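Local coordinates for A1 protein (Enterobacteria phage Qbeta, PDB 3RLK) that is the minor read-through protein of the phage and probably a structural component of the virion, with a read-through domain built on a beta-barrel and a polyproline helix, at residues 25-30 with 60-65; 133-138 with 181-186. All blocks are in the same frame, centred on the assembly; numbering follows the deposited sequence.

Contact 1 (25-30 with 60-65); sequences TGKYTC and PREFDV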
loop_
_atom_site.group_PDB
_atom_site.type_symbol
_atom_site.label_atom_id
_atom_site.label_comp_id
_atom_site.label_asym_id
_atom_site.label_seq_id
_atom_site.Cartn_x
_atom_site.Cartn_y
_atom_site.Cartn_z
ATOM N N THR A 25 14.046 -6.836 -11.169
ATOM C CA THR A 25 14.520 -7.711 -12.231
ATOM C C THR A 25 13.455 -8.132 -13.229
ATOM O O THR A 25 13.724 -8.992 -14.093
ATOM C CB THR A 25 15.076 -8.996 -11.688
ATOM O OG1 THR A 25 14.041 -9.712 -10.986
ATOM C CG2 THR A 25 16.299 -8.722 -10.785
ATOM N N GLY A 26 12.253 -7.567 -13.113
ATOM C CA GLY A 26 11.149 -7.941 -14.057
ATOM C C GLY A 26 9.983 -6.992 -13.949
ATOM O O GLY A 26 10.094 -5.883 -13.407
ATOM N N LYS A 27 8.829 -7.430 -14.434
ATOM C CA LYS A 27 7.587 -6.589 -14.338
ATOM C C LYS A 27 6.502 -7.510 -13.715
ATOM O O LYS A 27 6.584 -8.760 -13.754
ATOM C CB LYS A 27 7.076 -6.179 -15.723
ATOM C CG LYS A 27 8.095 -5.504 -16.678
ATOM C CD LYS A 27 7.664 -4.069 -16.940
ATOM C CE LYS A 27 8.718 -3.203 -17.681
ATOM N NZ LYS A 27 9.726 -2.562 -16.746
ATOM N N TYR A 28 5.485 -6.898 -13.157
ATOM C CA TYR A 28 4.383 -7.644 -12.512
ATOM C C TYR A 28 3.116 -6.786 -12.632
ATOM O O TYR A 28 3.049 -5.642 -12.124
ATOM C CB TYR A 28 4.748 -7.846 -11.048
ATOM C CG TYR A 28 3.670 -8.514 -10.223
ATOM C CD1 TYR A 28 2.883 -7.780 -9.307
ATOM C CD2 TYR A 28 3.460 -9.880 -10.324
ATOM C CE1 TYR A 28 1.935 -8.352 -8.522
ATOM C CE2 TYR A 28 2.467 -10.507 -9.509
ATOM C CZ TYR A 28 1.729 -9.766 -8.599
ATOM O OH TYR A 28 0.776 -10.457 -7.882
ATOM N N THR A 29 2.094 -7.344 -13.276
ATOM C CA THR A 29 0.798 -6.653 -13.416
ATOM C C THR A 29 0.056 -6.631 -12.085
ATOM O O THR A 29 -0.059 -7.693 -11.426
ATOM C CB THR A 29 -0.112 -7.419 -14.383
ATOM O OG1 THR A 29 0.527 -7.543 -15.678
ATOM C CG2 THR A 29 -1.391 -6.688 -14.551
ATOM N N CYS A 30 -0.373 -5.443 -11.661
ATOM C CA CYS A 30 -1.158 -5.298 -10.452
ATOM C C CYS A 30 -2.359 -6.247 -10.541
ATOM O O CYS A 30 -3.125 -6.211 -11.520
ATOM C CB CYS A 30 -1.665 -3.871 -10.308
ATOM S SG CYS A 30 -2.464 -3.635 -8.747
ATOM N N PRO A 60 -5.478 -2.633 -16.876
ATOM C CA PRO A 60 -4.364 -3.086 -16.035
ATOM C C PRO A 60 -2.991 -2.491 -16.377
ATOM O O PRO A 60 -2.668 -2.185 -17.565
ATOM C CB PRO A 60 -4.368 -4.609 -16.227
ATOM C CG PRO A 60 -5.774 -4.907 -16.649
ATOM C CD PRO A 60 -6.265 -3.741 -17.452
ATOM N N ARG A 61 -2.130 -2.409 -15.364
ATOM C CA ARG A 61 -0.791 -1.799 -15.547
ATOM C C ARG A 61 0.220 -2.686 -14.839
ATOM O O ARG A 61 -0.156 -3.395 -13.910
ATOM C CB ARG A 61 -0.759 -0.393 -14.905
ATOM C CG ARG A 61 -1.420 0.693 -15.796
ATOM C CD ARG A 61 -1.734 1.976 -15.093
ATOM N NE ARG A 61 -2.465 2.860 -16.011
ATOM C CZ ARG A 61 -2.411 4.202 -15.991
ATOM N NH1 ARG A 61 -1.660 4.848 -15.067
ATOM N NH2 ARG A 61 -3.081 4.911 -16.925
ATOM N N GLU A 62 1.494 -2.562 -15.208
ATOM C CA GLU A 62 2.615 -3.313 -14.570
ATOM C C GLU A 62 3.524 -2.440 -13.667
ATOM O O GLU A 62 3.932 -1.363 -14.064
ATOM C CB GLU A 62 3.496 -3.901 -15.670
ATOM C CG GLU A 62 2.846 -5.032 -16.406
ATOM C CD GLU A 62 3.715 -5.461 -17.642
ATOM O OE1 GLU A 62 4.361 -4.577 -18.293
ATOM O OE2 GLU A 62 3.737 -6.689 -17.955
ATOM N N PHE A 63 3.845 -2.937 -12.458
ATOM C CA PHE A 63 4.993 -2.463 -11.669
ATOM C C PHE A 63 6.318 -2.946 -12.289
ATOM O O PHE A 63 6.378 -3.975 -12.990
ATOM C CB PHE A 63 4.928 -3.025 -10.237
ATOM C CG PHE A 63 3.624 -2.747 -9.540
ATOM C CD1 PHE A 63 3.323 -1.452 -9.058
ATOM C CD2 PHE A 63 2.708 -3.756 -9.301
ATOM C CE1 PHE A 63 2.130 -1.196 -8.323
ATOM C CE2 PHE A 63 1.529 -3.521 -8.607
ATOM C CZ PHE A 63 1.199 -2.276 -8.119
ATOM N N ASP A 64 7.382 -2.160 -12.060
ATOM C CA ASP A 64 8.691 -2.472 -12.621
ATOM C C ASP A 64 9.486 -3.252 -11.574
ATOM O O ASP A 64 10.616 -2.881 -11.235
ATOM C CB ASP A 64 9.412 -1.171 -12.953
ATOM C CG ASP A 64 8.775 -0.425 -14.120
ATOM O OD1 ASP A 64 8.236 -1.089 -15.047
ATOM O OD2 ASP A 64 8.882 0.825 -14.147
ATOM N N VAL A 65 8.851 -4.262 -11.003
ATOM C CA VAL A 65 9.578 -5.300 -10.222
ATOM C C VAL A 65 8.991 -6.621 -10.637
ATOM O O VAL A 65 7.782 -6.620 -11.044
ATOM C CB VAL A 65 9.392 -5.176 -8.673
ATOM C CG1 VAL A 65 10.146 -4.053 -8.152
ATOM C CG2 VAL A 65 7.885 -5.102 -8.239
HETATM O O HOH W 1 -3.287 -3.593 -13.117
#

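Contact 2 (133-138 with 181-186); sequences IYLKSI and CPIQAV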
loop_
_atom_site.group_PDB
_atom_site.type_symbol
_atom_site.label_atom_id
_atom_site.label_comp_id
_atom_site.label_asym_id
_atom_site.label_seq_id
_atom_site.Cartn_x
_atom_site.Cartn_y
_atom_site.Cartn_z
ATOM N N ILE A 133 -6.034 3.062 -2.029
ATOM C CA ILE A 133 -4.648 3.506 -1.791
ATOM C C ILE A 133 -4.065 4.022 -3.098
ATOM O O ILE A 133 -4.319 3.430 -4.181
ATOM C CB ILE A 133 -3.831 2.296 -1.185
ATOM C CG1 ILE A 133 -2.471 2.780 -0.684
ATOM C CG2 ILE A 133 -3.823 1.070 -2.143
ATOM C CD1 ILE A 133 -2.590 3.736 0.530
ATOM N N TYR A 134 -3.337 5.136 -3.037
ATOM C CA TYR A 134 -2.694 5.613 -4.267
ATOM C C TYR A 134 -1.394 4.844 -4.494
ATOM O O TYR A 134 -0.618 4.648 -3.515
ATOM C CB TYR A 134 -2.416 7.143 -4.174
ATOM C CG TYR A 134 -1.650 7.682 -5.372
ATOM C CD1 TYR A 134 -2.243 7.726 -6.667
ATOM C CD2 TYR A 134 -0.367 8.169 -5.212
ATOM C CE1 TYR A 134 -1.523 8.223 -7.758
ATOM C CE2 TYR A 134 0.353 8.704 -6.302
ATOM C CZ TYR A 134 -0.241 8.730 -7.573
ATOM O OH TYR A 134 0.455 9.236 -8.658
ATOM N N LEU A 135 -1.181 4.377 -5.738
ATOM C CA LEU A 135 0.051 3.691 -6.135
ATOM C C LEU A 135 0.808 4.555 -7.122
ATOM O O LEU A 135 0.538 4.558 -8.321
ATOM C CB LEU A 135 -0.246 2.303 -6.740
ATOM C CG LEU A 135 -1.258 1.390 -6.026
ATOM C CD1 LEU A 135 -1.658 0.108 -6.820
ATOM C CD2 LEU A 135 -0.640 0.922 -4.725
ATOM N N LYS A 136 1.807 5.248 -6.608
ATOM C CA LYS A 136 2.613 6.195 -7.413
ATOM C C LYS A 136 3.330 5.540 -8.543
ATOM O O LYS A 136 3.367 6.106 -9.638
ATOM C CB LYS A 136 3.621 6.854 -6.468
ATOM C CG LYS A 136 4.647 7.811 -7.133
ATOM C CD LYS A 136 3.963 8.910 -7.981
ATOM C CE LYS A 136 4.964 10.068 -8.288
ATOM N NZ LYS A 136 4.307 11.159 -9.132
ATOM N N SER A 137 3.864 4.332 -8.283
ATOM C CA SER A 137 4.558 3.508 -9.280
ATOM C C SER A 137 3.787 3.383 -10.576
ATOM O O SER A 137 4.378 3.397 -11.675
ATOM C CB SER A 137 4.774 2.102 -8.696
ATOM O OG SER A 137 5.717 2.236 -7.646
ATOM N N ILE A 138 2.474 3.263 -10.457
ATOM C CA ILE A 138 1.647 3.186 -11.670
ATOM C C ILE A 138 0.650 4.340 -11.810
ATOM O O ILE A 138 -0.229 4.307 -12.718
ATOM C CB ILE A 138 0.948 1.738 -11.785
ATOM C CG1 ILE A 138 0.029 1.519 -10.560
ATOM C CG2 ILE A 138 2.022 0.612 -11.850
ATOM C CD1 ILE A 138 -0.865 0.266 -10.604
ATOM N N CYS A 181 8.460 5.060 4.016
ATOM C CA CYS A 181 8.214 3.707 3.480
ATOM C C CYS A 181 7.295 3.698 2.246
ATOM O O CYS A 181 6.136 3.246 2.330
ATOM C CB CYS A 181 7.694 2.775 4.577
ATOM S SG CYS A 181 7.666 1.001 4.253
ATOM N N PRO A 182 7.840 4.115 1.080
ATOM C CA PRO A 182 6.948 4.222 -0.069
ATOM C C PRO A 182 6.500 2.849 -0.577
ATOM O O PRO A 182 7.233 1.841 -0.444
ATOM C CB PRO A 182 7.796 4.962 -1.112
ATOM C CG PRO A 182 9.254 4.705 -0.678
ATOM C CD PRO A 182 9.128 4.790 0.827
ATOM N N ILE A 183 5.267 2.825 -1.103
ATOM C CA ILE A 183 4.745 1.562 -1.670
ATOM C C ILE A 183 5.495 1.254 -2.933
ATOM O O ILE A 183 5.675 2.142 -3.791
ATOM C CB ILE A 183 3.192 1.669 -1.925
ATOM C CG1 ILE A 183 2.501 2.026 -0.590
ATOM C CG2 ILE A 183 2.644 0.407 -2.741
ATOM C CD1 ILE A 183 1.043 2.531 -0.691
ATOM N N GLN A 184 5.878 -0.002 -3.093
ATOM C CA GLN A 184 6.633 -0.460 -4.289
ATOM C C GLN A 184 5.725 -1.261 -5.170
ATOM O O GLN A 184 5.906 -1.277 -6.397
ATOM C CB GLN A 184 7.748 -1.386 -3.849
ATOM C CG GLN A 184 8.720 -0.847 -2.760
ATOM C CD GLN A 184 9.427 0.390 -3.256
ATOM O OE1 GLN A 184 9.175 1.494 -2.766
ATOM N NE2 GLN A 184 10.177 0.239 -4.332
ATOM N N ALA A 185 4.800 -2.015 -4.567
ATOM C CA ALA A 185 3.887 -2.863 -5.359
ATOM C C ALA A 185 2.750 -3.423 -4.516
ATOM O O ALA A 185 2.815 -3.409 -3.276
ATOM C CB ALA A 185 4.644 -4.006 -6.054
ATOM N N VAL A 186 1.685 -3.892 -5.187
ATOM C CA VAL A 186 0.603 -4.617 -4.499
ATOM C C VAL A 186 0.666 -5.973 -5.163
ATOM O O VAL A 186 0.690 -6.092 -6.447
ATOM C CB VAL A 186 -0.847 -3.992 -4.741
ATOM C CG1 VAL A 186 -1.936 -4.980 -4.228
ATOM C CG2 VAL A 186 -1.028 -2.669 -4.025
HETATM O O HOH W 2 3.588 3.003 -5.564
HETATM O O HOH W 3 7.546 -0.157 -8.069
#

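Contact 1 (25-30 with 60-65)
A short two-stranded antiparallel ribbon joins Tyr28 and Thr29 to Phe63 and Glu62, and three direct backbone hydrogen bonds cross it. Tyr28 and Phe63 form the hydrogen-bonded pair: Tyr28 N donates to Phe63 O at 3.1 Å, and Phe63 N returns a bond to Tyr28 O at 2.8 Å. One residue on, Thr29 and Glu62 make the non-hydrogen-bonded pair, after which Cys30 N reaches Arg61 O at 3.0 Å. A water continues the ladder, accepting from Arg61 N and donating to Cys30 O. At the other end the pairing gives way to an inverse gamma turn centred on Asp64.

The two faces of this ribbon differ in character. On one, the side chains of Tyr28 and Phe63 run side by side and point the same way, with Phe63 CD2 meeting the edge of the tyrosine ring, 4.0 Å from Tyr28 CD1. The Tyr28 ring is carried there with CG anti to the backbone N (chi1 176°), and its hydroxyl goes on to bond Val188 N in strand 183-188. Cys30 adds its CB, 3.6 Å from Phe63 CE2, while its sulfur stands obliquely to the same ring. Thr29 and Glu62 occupy the other face, where Thr29 OG1 rests against Glu62 CG. Beyond them Lys27 crosses the Glu62 side chain at about a right angle, then runs alongside Asp64. Bends at chi2 and chi4 bring Lys27 NZ to within 2.7 Å of Asp64 OD1, a salt bridge in which the nitrogen stands above the carboxylate plane, 55° out of it.

Contact 2 (133-138 with 181-186)
Gln184 O receives a short bond of 2.6 Å from a water that is also hydrogen-bonded to Ser137 OG, at 3.0 Å. A second water accepts from Ser137 N and donates to Ile183 O at 2.9 Å, so two carbonyls of one segment are linked through solvent to a single serine of the other. Ser137 OG itself stays 3.7 Å from Gln184 O, a spacing that the bridging water spans.

Next to these water bridges the contact is apolar. Ile133 and Ile183 reach toward each other tip to tip, Ile133 CG1 lying 3.5 Å from Ile183 CD1. In Ile183, chi1 (-57°) parts the two branches, turning CG2 to Leu135, and the extended chi2 (165°) carries CD1 on to Ile133. Leu135 CD2 touches two neighbours, 3.9 Å from Ile183 CG2 and 3.7 Å from Val186 CG2, and the leucine crosses Val186 at about a right angle. Ile147 of helix 144-147 touches both Ile133 and Val186, extending the apolar cluster.

Strand segments 133-135 and 183-186 pass at 104°, their axes 8.4 Å apart at closest approach. Gln184 and Ala185 form a classic beta bulge opposite Val157. Strand 129-135 of the six-stranded mixed sheet thus packs steeply across strand 183-188 of the three-stranded antiparallel sheet through isoleucine, leucine and valine methyls, within a domain described as a beta-barrel.

The two contacts, whose centres lie 12 Å apart, show how a small peripheral ribbon can be fastened to a more central sheet junction. Contact 1 sits about 15 Å from the centre of the chain, contact 2 about 6 Å. The polar tie between them is a probable hydrogen bond from Arg61 NH1 to Ile138 O, 2.8 Å long. Two aromatic rings add packing: Phe63 CZ lies 3.4 Å from Val186 N, and Tyr28 CE1 lies 3.3 Å from Val186 O, so both rings abut the backbone of strand 183-188. Glu62 O packs on Ile138 CG2 at 3.5 Å. Phe63 also touches Leu135, Ser137 and Ala185, thereby bridging both segments of contact 2.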